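Local coordinates for microtubule-associated protein 1 light chain 3 (Plasmodium falciparum, PDB 4EOY) that is a ubiquitin-fold Atg8-family protein that binds a peptide of Atg3 and is probably conjugated to lipid on parasite membranes, as its relatives are, at residues N93-K98 / E108-E113. The protein carries 3 engineered substitutions. Sequence-based numbering, arbitrary orientation.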
ATOM      1  N   ASN A  93      -3.921  -7.642  -6.273  1.00 21.02           N
ATOM      2  CA  ASN A  93      -5.003  -8.491  -6.789  1.00 31.45           C
ATOM      3  C   ASN A  93      -4.542  -9.960  -6.930  1.00 27.95           C
ATOM      4  O   ASN A  93      -4.618 -10.546  -8.013  1.00 22.02           O
ATOM      5  CB  ASN A  93      -5.529  -7.943  -8.121  1.00 30.21           C
ATOM      6  CG  ASN A  93      -6.252  -6.616  -7.961  1.00 47.67           C
ATOM      7  OD1 ASN A  93      -6.148  -5.950  -6.921  1.00 57.34           O
ATOM      8  ND2 ASN A  93      -6.990  -6.217  -8.995  1.00 53.35           N
ATOM      9  N   ASN A  94      -4.014 -10.486  -5.820  1.00 24.84           N
ATOM     10  CA  ASN A  94      -3.524 -11.865  -5.667  1.00 27.53           C
ATOM     11  C   ASN A  94      -2.288 -12.270  -6.450  1.00 24.61           C
ATOM     12  O   ASN A  94      -1.808 -13.378  -6.262  1.00 33.74           O
ATOM     13  CB  ASN A  94      -4.663 -12.877  -5.863  1.00 27.73           C
ATOM     14  CG  ASN A  94      -5.803 -12.660  -4.868  1.00 30.67           C
ATOM     15  OD1 ASN A  94      -5.604 -12.078  -3.801  1.00 35.59           O
ATOM     16  ND2 ASN A  94      -6.995 -13.119  -5.214  1.00 42.06           N
ATOM     17  N   ILE A  95      -1.747 -11.383  -7.291  1.00 30.06           N
ATOM     18  CA  ILE A  95      -0.539 -11.692  -8.072  1.00 30.54           C
ATOM     19  C   ILE A  95       0.668 -10.866  -7.664  1.00 25.41           C
ATOM     20  O   ILE A  95       0.536  -9.841  -7.010  1.00 30.88           O
ATOM     21  CB  ILE A  95      -0.752 -11.539  -9.600  1.00 41.29           C
ATOM     22  CG1 ILE A  95      -1.130 -10.109  -9.982  1.00 33.48           C
ATOM     23  CG2 ILE A  95      -1.822 -12.500 -10.091  1.00 49.89           C
ATOM     24  CD1 ILE A  95      -0.879  -9.796 -11.432  1.00 35.53           C
ATOM     25  N   VAL A  96       1.852 -11.328  -8.055  1.00 28.18           N
ATOM     26  CA  VAL A  96       3.087 -10.659  -7.691  1.00 35.48           C
ATOM     27  C   VAL A  96       3.240  -9.379  -8.515  1.00 43.49           C
ATOM     28  O   VAL A  96       3.195  -9.420  -9.742  1.00 41.07           O
ATOM     29  CB  VAL A  96       4.316 -11.565  -7.911  1.00 34.66           C
ATOM     30  CG1 VAL A  96       5.598 -10.785  -7.613  1.00 31.70           C
ATOM     31  CG2 VAL A  96       4.214 -12.822  -7.046  1.00 33.33           C
ATOM     32  N   PRO A  97       3.420  -8.230  -7.848  1.00 43.46           N
ATOM     33  CA  PRO A  97       3.648  -7.026  -8.634  1.00 46.39           C
ATOM     34  C   PRO A  97       4.899  -7.165  -9.503  1.00 59.08           C
ATOM     35  O   PRO A  97       5.947  -7.595  -9.000  1.00 46.66           O
ATOM     36  CB  PRO A  97       3.847  -5.936  -7.576  1.00 45.92           C
ATOM     37  CG  PRO A  97       3.331  -6.511  -6.300  1.00 35.74           C
ATOM     38  CD  PRO A  97       3.549  -7.984  -6.407  1.00 32.99           C
ATOM     39  N   LYS A  98       4.770  -6.807 -10.787  1.00 51.63           N
ATOM     40  CA  LYS A  98       5.859  -6.921 -11.768  1.00 54.75           C
ATOM     41  C   LYS A  98       6.877  -5.795 -11.539  1.00 49.62           C
ATOM     42  O   LYS A  98       6.528  -4.613 -11.611  1.00 41.74           O
ATOM     43  CB  LYS A  98       5.287  -6.839 -13.190  1.00 73.18           C
ATOM     44  CG  LYS A  98       5.962  -7.736 -14.208  1.00 89.79           C
ATOM     45  CD  LYS A  98       4.942  -8.241 -15.212  1.00101.93           C
ATOM     46  CE  LYS A  98       5.602  -8.924 -16.395  1.00103.35           C
ATOM     47  NZ  LYS A  98       4.629  -9.748 -17.163  1.00122.28           N
ATOM     48  N   GLU A 108      -3.711   1.553 -13.298  1.00 24.24           N
ATOM     49  CA  GLU A 108      -4.602   1.388 -14.452  1.00 25.60           C
ATOM     50  C   GLU A 108      -5.104  -0.070 -14.591  1.00 25.44           C
ATOM     51  O   GLU A 108      -6.257  -0.288 -14.889  1.00 32.56           O
ATOM     52  CB  GLU A 108      -3.935   1.906 -15.735  1.00 28.61           C
ATOM     53  CG  GLU A 108      -3.746   3.426 -15.735  1.00 36.17           C
ATOM     54  CD  GLU A 108      -2.955   3.972 -16.927  1.00 46.39           C
ATOM     55  OE1 GLU A 108      -2.677   3.234 -17.901  1.00 44.59           O
ATOM     56  OE2 GLU A 108      -2.609   5.171 -16.890  1.00 54.43           O
ATOM     57  N   MET A 109      -4.255  -1.053 -14.302  1.00 25.91           N
ATOM     58  CA  MET A 109      -4.618  -2.463 -14.463  1.00 26.14           C
ATOM     59  C   MET A 109      -5.484  -3.042 -13.336  1.00 24.84           C
ATOM     60  O   MET A 109      -6.430  -3.781 -13.609  1.00 29.15           O
ATOM     61  CB  MET A 109      -3.360  -3.320 -14.607  1.00 25.80           C
ATOM     62  CG  MET A 109      -2.766  -3.304 -15.997  1.00 29.68           C
ATOM     63  SD  MET A 109      -1.366  -4.417 -16.121  1.00 41.82           S
ATOM     64  CE  MET A 109      -0.157  -3.569 -15.102  1.00 45.31           C
ATOM     65  N   TYR A 110      -5.168  -2.713 -12.084  1.00 21.04           N
ATOM     66  CA  TYR A 110      -5.739  -3.393 -10.917  1.00 22.23           C
ATOM     67  C   TYR A 110      -6.497  -2.485  -9.956  1.00 24.12           C
ATOM     68  O   TYR A 110      -6.937  -2.926  -8.902  1.00 18.29           O
ATOM     69  CB  TYR A 110      -4.642  -4.139 -10.148  1.00 22.05           C
ATOM     70  CG  TYR A 110      -3.884  -5.141 -10.993  1.00 23.88           C
ATOM     71  CD1 TYR A 110      -4.542  -6.198 -11.600  1.00 27.14           C
ATOM     72  CD2 TYR A 110      -2.523  -5.031 -11.193  1.00 26.62           C
ATOM     73  CE1 TYR A 110      -3.860  -7.124 -12.369  1.00 25.83           C
ATOM     74  CE2 TYR A 110      -1.837  -5.947 -11.973  1.00 22.97           C
ATOM     75  CZ  TYR A 110      -2.512  -6.982 -12.559  1.00 24.96           C
ATOM     76  OH  TYR A 110      -1.823  -7.889 -13.336  1.00 27.27           O
ATOM     77  N   LYS A 111      -6.704  -1.233 -10.332  1.00 26.14           N
ATOM     78  CA  LYS A 111      -7.423  -0.298  -9.472  1.00 28.85           C
ATOM     79  C   LYS A 111      -8.814  -0.832  -9.115  1.00 32.35           C
ATOM     80  O   LYS A 111      -9.530  -1.365  -9.954  1.00 39.72           O
ATOM     81  CB  LYS A 111      -7.497   1.083 -10.158  1.00 38.75           C
ATOM     82  CG  LYS A 111      -8.763   1.893  -9.975  1.00 41.16           C
ATOM     83  CD  LYS A 111      -8.793   3.056 -10.963  1.00 44.72           C
ATOM     84  CE  LYS A 111      -9.188   2.596 -12.364  1.00 53.28           C
ATOM     85  NZ  LYS A 111      -8.964   3.642 -13.398  1.00 54.17           N
ATOM     86  N   ASP A 112      -9.184  -0.679  -7.853  1.00 28.90           N
ATOM     87  CA  ASP A 112     -10.488  -1.070  -7.378  1.00 25.91           C
ATOM     88  C   ASP A 112     -11.536  -0.069  -7.866  1.00 25.35           C
ATOM     89  O   ASP A 112     -11.223   1.075  -8.143  1.00 25.35           O
ATOM     90  CB  ASP A 112     -10.452  -1.122  -5.854  1.00 28.81           C
ATOM     91  CG  ASP A 112     -11.651  -1.817  -5.252  1.00 38.14           C
ATOM     92  OD1 ASP A 112     -12.762  -1.249  -5.298  1.00 45.34           O
ATOM     93  OD2 ASP A 112     -11.471  -2.927  -4.698  1.00 49.75           O
ATOM     94  N   GLU A 113     -12.784  -0.510  -7.950  1.00 25.45           N
ATOM     95  CA  GLU A 113     -13.877   0.348  -8.370  1.00 30.06           C
ATOM     96  C   GLU A 113     -14.022   1.583  -7.478  1.00 29.84           C
ATOM     97  O   GLU A 113     -14.449   2.635  -7.951  1.00 31.62           O
ATOM     98  CB  GLU A 113     -15.192  -0.449  -8.396  1.00 32.84           C
ATOM     99  CG  GLU A 113     -16.384   0.354  -8.889  1.00 38.09           C
ATOM    100  CD  GLU A 113     -17.496  -0.511  -9.457  1.00 51.67           C
ATOM    101  OE1 GLU A 113     -17.721  -1.621  -8.923  1.00 38.23           O
ATOM    102  OE2 GLU A 113     -18.152  -0.072 -10.432  1.00 67.07           O
TER
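Asn-93 and Tyr-110 are the residues whose backbones come nearest, with 6.6 Å between Asn-93 CA and Tyr-110 CA. Asn-93 opens the loop after strand 89-92, and Tyr-110 is the last residue of helix 103-110. The CB of Asn-93 points toward the helix segment. Its amide ND2 gives a hydrogen bond to Tyr-110 O, 3.3 Å away. The bond is bent, with an N-H...O angle of 137°, and the carbonyl oxygen lies out of the amide plane. The same ND2 also lies 3.3 Å from Tyr-110 CB. Amide and ring planes are 63° apart, so the amide does not stack on the ring. In Tyr-110, CG stands anti to the carbonyl carbon (chi1 -57°), which carries the ring toward the loop. There Ile-95 CD1 makes an apolar contact 3.4 Å from Tyr-110 CZ, though the methyl's exact placement is doubtful. The two side chains cross at about a right angle. Met-109 CB covers one ring face over its centre. Tyr-110 also touches Leu-117 of strand 117-122, and Pro-97 packs on Met-119 of that strand. This surface contact ties the start of the loop to the C-terminal end of the helix to which it leads in the ubiquitin fold. One long, bent hydrogen bond with little apolar cover is consistent with a light tether, Tyr-110 O taking a side-chain donor at the helix end.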